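Long-range contacts in translation initiation factor 4E (Ascaris suum, PDB 3M94), which binds the trimethylguanosine cap of messenger RNA and, as a member of the eIF4E family, probably recruits capped transcripts for the initiation of translation: residues C7-W12 against M101-E106; I161-H166 against P179-P184. All blocks are in the same frame, centred on the assembly; numbering follows the deposited sequence.

Contact 1 and contact 2 are built on the same curved antiparallel sheet, on opposite sides of the chain's centre; they lie about 23 Å apart, centre to centre, and do not touch. Contact 1 is a buried seam, in which a strand side chain meets the C-terminal end of helix 88-104; no direct hydrogen bond crosses it, and apolar packing and one shared water do the joining. Contact 2 lies nearer the surface and is strand against strand: 161-165 pairs with 181-183, an outermost strand of the sheet, so backbone hydrogen bonds dominate. Its Y163, I181 and I183 turn to helix 139-153, R162 and E164 pair along their own strand, and R180 pairs with D139.

Contact 1: residues C7-W12 against M101-E106; sequences CHWALW and MAIIGE
W9 and I104 meet through a CH-pi contact: I104 CG2 sits 3.9 Å from the centroid of the five-membered ring of W9 and only 8° off its normal, squarely over the face. Apolar packing continues on the same face, where I103 CD1 reaches W9 CZ3 at 3.7 Å. On the opposite face lies C7 SG, displaced toward the rim, so the indole has sulfur on one face and helix carbons on the other. With CG beside the backbone N (chi1 -64°), the ring is directed at the helix end.

Polar contact runs through one water in the plane of the indole. It accepts from W9 NE1 (2.8 Å) and donates to I104 O (3.0 Å) and to E106 OE2 (2.8 Å), with a weak further bond from C7 N. The buried indole N-H and carboxylate oxygen are thus satisfied without touching one another.

A bend at chi2 brings E106 OE2 round to the water. The E106 backbone, with phi 54°, is held by a Schellman motif: E106 N bonds I103 O (3.0 Å) and Q107 N bonds A102 O. This helix C-terminus, packed against one face of the eIF4E sheet, also meets a bound peptide through G105, consistent with the dorsal peptide-binding surface of the family.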
# COMPACT_ATOMS: atom_id res chain seq x y z
N CYS A 7 -14.61 2.40 5.48
CA CYS A 7 -14.11 1.88 6.75
C CYS A 7 -13.03 2.76 7.37
O CYS A 7 -12.63 3.77 6.80
CB CYS A 7 -13.64 0.44 6.61
SG CYS A 7 -12.24 0.25 5.48
N HIS A 8 -12.60 2.39 8.57
CA HIS A 8 -11.54 3.09 9.28
C HIS A 8 -10.20 2.57 8.77
O HIS A 8 -10.02 1.36 8.57
CB HIS A 8 -11.62 2.79 10.77
CG HIS A 8 -12.78 3.44 11.46
ND1 HIS A 8 -14.09 3.16 11.15
CD2 HIS A 8 -12.81 4.32 12.49
CE1 HIS A 8 -14.89 3.85 11.95
NE2 HIS A 8 -14.14 4.57 12.76
N TRP A 9 -9.26 3.49 8.59
CA TRP A 9 -7.91 3.18 8.15
C TRP A 9 -6.92 3.75 9.16
O TRP A 9 -7.11 4.86 9.65
CB TRP A 9 -7.64 3.81 6.77
CG TRP A 9 -8.51 3.25 5.68
CD1 TRP A 9 -9.75 3.71 5.30
CD2 TRP A 9 -8.22 2.11 4.85
NE1 TRP A 9 -10.23 2.94 4.26
CE2 TRP A 9 -9.32 1.95 3.97
CE3 TRP A 9 -7.13 1.22 4.75
CZ2 TRP A 9 -9.38 0.92 3.01
CZ3 TRP A 9 -7.18 0.21 3.79
CH2 TRP A 9 -8.30 0.06 2.94
N ALA A 10 -5.86 3.00 9.43
CA ALA A 10 -4.79 3.50 10.30
C ALA A 10 -3.49 3.70 9.52
O ALA A 10 -3.08 2.85 8.72
CB ALA A 10 -4.56 2.59 11.47
N LEU A 11 -2.86 4.86 9.76
CA LEU A 11 -1.55 5.16 9.21
C LEU A 11 -0.49 4.76 10.23
O LEU A 11 -0.60 5.11 11.41
CB LEU A 11 -1.44 6.65 8.86
CG LEU A 11 -0.09 7.14 8.33
CD1 LEU A 11 0.17 6.65 6.90
CD2 LEU A 11 -0.09 8.65 8.35
N TRP A 12 0.51 4.01 9.78
CA TRP A 12 1.64 3.59 10.61
C TRP A 12 2.93 4.14 9.98
O TRP A 12 3.00 4.39 8.76
CB TRP A 12 1.75 2.06 10.70
CG TRP A 12 0.54 1.32 11.23
CD1 TRP A 12 -0.66 1.14 10.59
CD2 TRP A 12 0.41 0.65 12.50
NE1 TRP A 12 -1.51 0.40 11.37
CE2 TRP A 12 -0.88 0.09 12.55
CE3 TRP A 12 1.28 0.46 13.59
CZ2 TRP A 12 -1.34 -0.63 13.66
CZ3 TRP A 12 0.83 -0.26 14.69
CH2 TRP A 12 -0.48 -0.80 14.72
N MET A 101 -5.34 6.82 -2.31
CA MET A 101 -6.64 7.28 -2.81
C MET A 101 -7.48 6.12 -3.38
O MET A 101 -8.69 6.06 -3.15
CB MET A 101 -6.47 8.38 -3.84
CG MET A 101 -5.98 9.67 -3.23
SD MET A 101 -6.07 11.05 -4.36
CE MET A 101 -4.87 10.57 -5.60
N ALA A 102 -6.82 5.22 -4.10
CA ALA A 102 -7.49 4.05 -4.69
C ALA A 102 -8.05 3.16 -3.58
O ALA A 102 -9.19 2.75 -3.67
CB ALA A 102 -6.56 3.27 -5.61
N ILE A 103 -7.28 2.92 -2.52
CA ILE A 103 -7.81 2.10 -1.43
C ILE A 103 -8.89 2.74 -0.56
O ILE A 103 -9.94 2.12 -0.38
CB ILE A 103 -6.72 1.36 -0.58
CG1 ILE A 103 -6.00 2.30 0.39
CG2 ILE A 103 -5.77 0.56 -1.51
CD1 ILE A 103 -4.88 1.58 1.22
N ILE A 104 -8.66 3.94 -0.02
CA ILE A 104 -9.69 4.59 0.81
C ILE A 104 -10.97 4.91 0.03
O ILE A 104 -12.06 4.95 0.59
CB ILE A 104 -9.16 5.83 1.54
CG1 ILE A 104 -8.95 7.01 0.57
CG2 ILE A 104 -7.86 5.47 2.34
CD1 ILE A 104 -8.52 8.29 1.30
N GLY A 105 -10.82 5.16 -1.27
CA GLY A 105 -11.94 5.49 -2.14
C GLY A 105 -12.60 4.23 -2.68
O GLY A 105 -13.50 4.33 -3.50
N GLU A 106 -12.15 3.07 -2.21
CA GLU A 106 -12.75 1.76 -2.53
C GLU A 106 -12.84 1.53 -4.04
O GLU A 106 -13.90 1.25 -4.58
CB GLU A 106 -14.12 1.59 -1.83
CG GLU A 106 -14.03 1.74 -0.31
CD GLU A 106 -13.48 0.50 0.37
OE1 GLU A 106 -13.50 -0.57 -0.30
OE2 GLU A 106 -13.04 0.57 1.56
O HOH W 1 -12.61 3.02 2.79

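Contact 2: residues I161-H166 against P179-P184; sequences IRYEVH and PRIVIP
A classic beta bulge, in which R180 and I181 both face Y163, opens the antiparallel pairing of strands 161-165 and 181-183 at the edge of the eIF4E sheet. Y163 O takes two weak bonds there, from R180 N at 2.9 Å but bent (127° at the hydrogen) and from I181 N at 3.5 Å. Beyond the bulge the ladder is regular. Y163 N bonds I181 O at 2.9 Å, while I161 N to I183 O and I183 N to I161 O form a reciprocal pair, the latter nearly straight at 168°; R162 and V182 make the non-hydrogen-bonded pair between the I161-I183 and Y163-I181 pairs.

One face carries I161, Y163, I181 and I183. The I161 and I183 side chains run alongside each other, I161 CG1 4.2 Å from I183 CB, and Y163 CB touches I181 CB at 4.0 Å. R180 CB comes at the edge of the Y163 ring, whose hydroxyl is bonded to T133. Helix 139-153 covers Y163, I181 and I183, and W79 of the neighbouring strand packs beside this face.

On the other face R162 CB packs on P179 CB (3.8 Å), and R162 NH1 reaches E164 OE2 in a salt bridge of 2.9 Å along the same strand; E164 also pairs with R78. Register is therefore set mainly by the three stronger backbone bonds, while the side chains divide the ladder into an apolar face toward the helix and a mixed one, where R162 and E164 pair beside P179 and V182.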
# COMPACT_ATOMS: atom_id res chain seq x y z
N ILE A 161 4.92 -5.97 -12.66
CA ILE A 161 4.60 -5.99 -11.26
C ILE A 161 4.26 -7.43 -10.97
O ILE A 161 3.84 -8.18 -11.87
CB ILE A 161 3.46 -4.99 -10.90
CG1 ILE A 161 2.16 -5.30 -11.65
CG2 ILE A 161 3.92 -3.56 -11.18
CD1 ILE A 161 0.87 -4.73 -10.99
N ARG A 162 4.47 -7.84 -9.73
CA ARG A 162 4.30 -9.24 -9.38
C ARG A 162 3.59 -9.43 -8.06
O ARG A 162 3.66 -8.59 -7.15
CB ARG A 162 5.63 -10.00 -9.41
CG ARG A 162 6.74 -9.44 -8.54
CD ARG A 162 8.08 -10.04 -8.93
NE ARG A 162 9.17 -9.11 -8.62
CZ ARG A 162 9.99 -9.22 -7.57
NH1 ARG A 162 9.86 -10.21 -6.71
NH2 ARG A 162 10.94 -8.31 -7.38
N TYR A 163 2.88 -10.55 -7.98
CA TYR A 163 2.18 -10.91 -6.79
C TYR A 163 2.91 -12.10 -6.19
O TYR A 163 3.14 -13.11 -6.87
CB TYR A 163 0.71 -11.27 -7.08
CG TYR A 163 -0.03 -11.53 -5.80
CD1 TYR A 163 -0.53 -10.48 -5.03
CD2 TYR A 163 -0.19 -12.83 -5.31
CE1 TYR A 163 -1.17 -10.70 -3.83
CE2 TYR A 163 -0.83 -13.07 -4.11
CZ TYR A 163 -1.32 -11.99 -3.38
OH TYR A 163 -1.96 -12.22 -2.19
N GLU A 164 3.27 -11.99 -4.92
CA GLU A 164 4.00 -13.04 -4.23
C GLU A 164 3.44 -13.25 -2.84
O GLU A 164 2.90 -12.32 -2.24
CB GLU A 164 5.48 -12.67 -4.16
CG GLU A 164 5.69 -11.21 -3.83
CD GLU A 164 7.14 -10.82 -3.73
OE1 GLU A 164 7.54 -10.38 -2.64
OE2 GLU A 164 7.87 -10.95 -4.74
N VAL A 165 3.55 -14.49 -2.36
CA VAL A 165 3.25 -14.83 -0.96
C VAL A 165 4.20 -14.04 -0.07
O VAL A 165 5.26 -13.59 -0.53
CB VAL A 165 3.37 -16.37 -0.70
CG1 VAL A 165 3.03 -16.74 0.76
CG2 VAL A 165 2.47 -17.15 -1.65
N HIS A 166 3.82 -13.82 1.19
CA HIS A 166 4.69 -13.12 2.13
C HIS A 166 5.85 -14.02 2.50
O HIS A 166 5.64 -15.18 2.84
CB HIS A 166 3.93 -12.65 3.38
CG HIS A 166 2.93 -11.57 3.11
ND1 HIS A 166 3.26 -10.40 2.46
CD2 HIS A 166 1.61 -11.47 3.40
CE1 HIS A 166 2.19 -9.63 2.35
NE2 HIS A 166 1.18 -10.26 2.92
N PRO A 179 7.14 -15.74 -8.22
CA PRO A 179 5.85 -15.09 -8.01
C PRO A 179 4.67 -15.89 -8.60
O PRO A 179 4.81 -16.57 -9.61
CB PRO A 179 5.99 -13.74 -8.72
CG PRO A 179 7.20 -13.83 -9.56
CD PRO A 179 8.09 -14.89 -8.98
N ARG A 180 3.53 -15.82 -7.93
CA ARG A 180 2.29 -16.45 -8.37
C ARG A 180 1.71 -15.84 -9.65
O ARG A 180 1.14 -16.55 -10.49
CB ARG A 180 1.26 -16.34 -7.25
CG ARG A 180 0.09 -17.25 -7.39
CD ARG A 180 0.11 -18.26 -6.29
NE ARG A 180 -1.16 -18.97 -6.23
CZ ARG A 180 -1.33 -20.23 -6.64
NH1 ARG A 180 -0.32 -20.90 -7.15
NH2 ARG A 180 -2.53 -20.80 -6.54
N ILE A 181 1.82 -14.52 -9.78
CA ILE A 181 1.26 -13.77 -10.90
C ILE A 181 2.22 -12.65 -11.30
O ILE A 181 2.83 -12.02 -10.44
CB ILE A 181 -0.11 -13.13 -10.53
CG1 ILE A 181 -1.01 -14.11 -9.75
CG2 ILE A 181 -0.80 -12.61 -11.78
CD1 ILE A 181 -2.24 -13.49 -9.12
N VAL A 182 2.34 -12.40 -12.60
CA VAL A 182 3.10 -11.27 -13.11
C VAL A 182 2.25 -10.54 -14.15
O VAL A 182 1.54 -11.17 -14.91
CB VAL A 182 4.44 -11.70 -13.75
CG1 VAL A 182 5.26 -10.47 -14.22
CG2 VAL A 182 5.26 -12.58 -12.80
N ILE A 183 2.32 -9.21 -14.17
CA ILE A 183 1.64 -8.40 -15.18
C ILE A 183 2.66 -7.38 -15.67
O ILE A 183 3.18 -6.61 -14.86
CB ILE A 183 0.41 -7.62 -14.62
CG1 ILE A 183 -0.57 -8.52 -13.87
CG2 ILE A 183 -0.30 -6.85 -15.75
CD1 ILE A 183 -1.68 -7.74 -13.13
N PRO A 184 2.95 -7.36 -16.99
CA PRO A 184 2.38 -8.22 -18.04
C PRO A 184 2.83 -9.66 -17.92
O PRO A 184 3.99 -9.92 -17.58
CB PRO A 184 2.93 -7.60 -19.33
CG PRO A 184 4.24 -7.01 -18.91
CD PRO A 184 3.97 -6.44 -17.54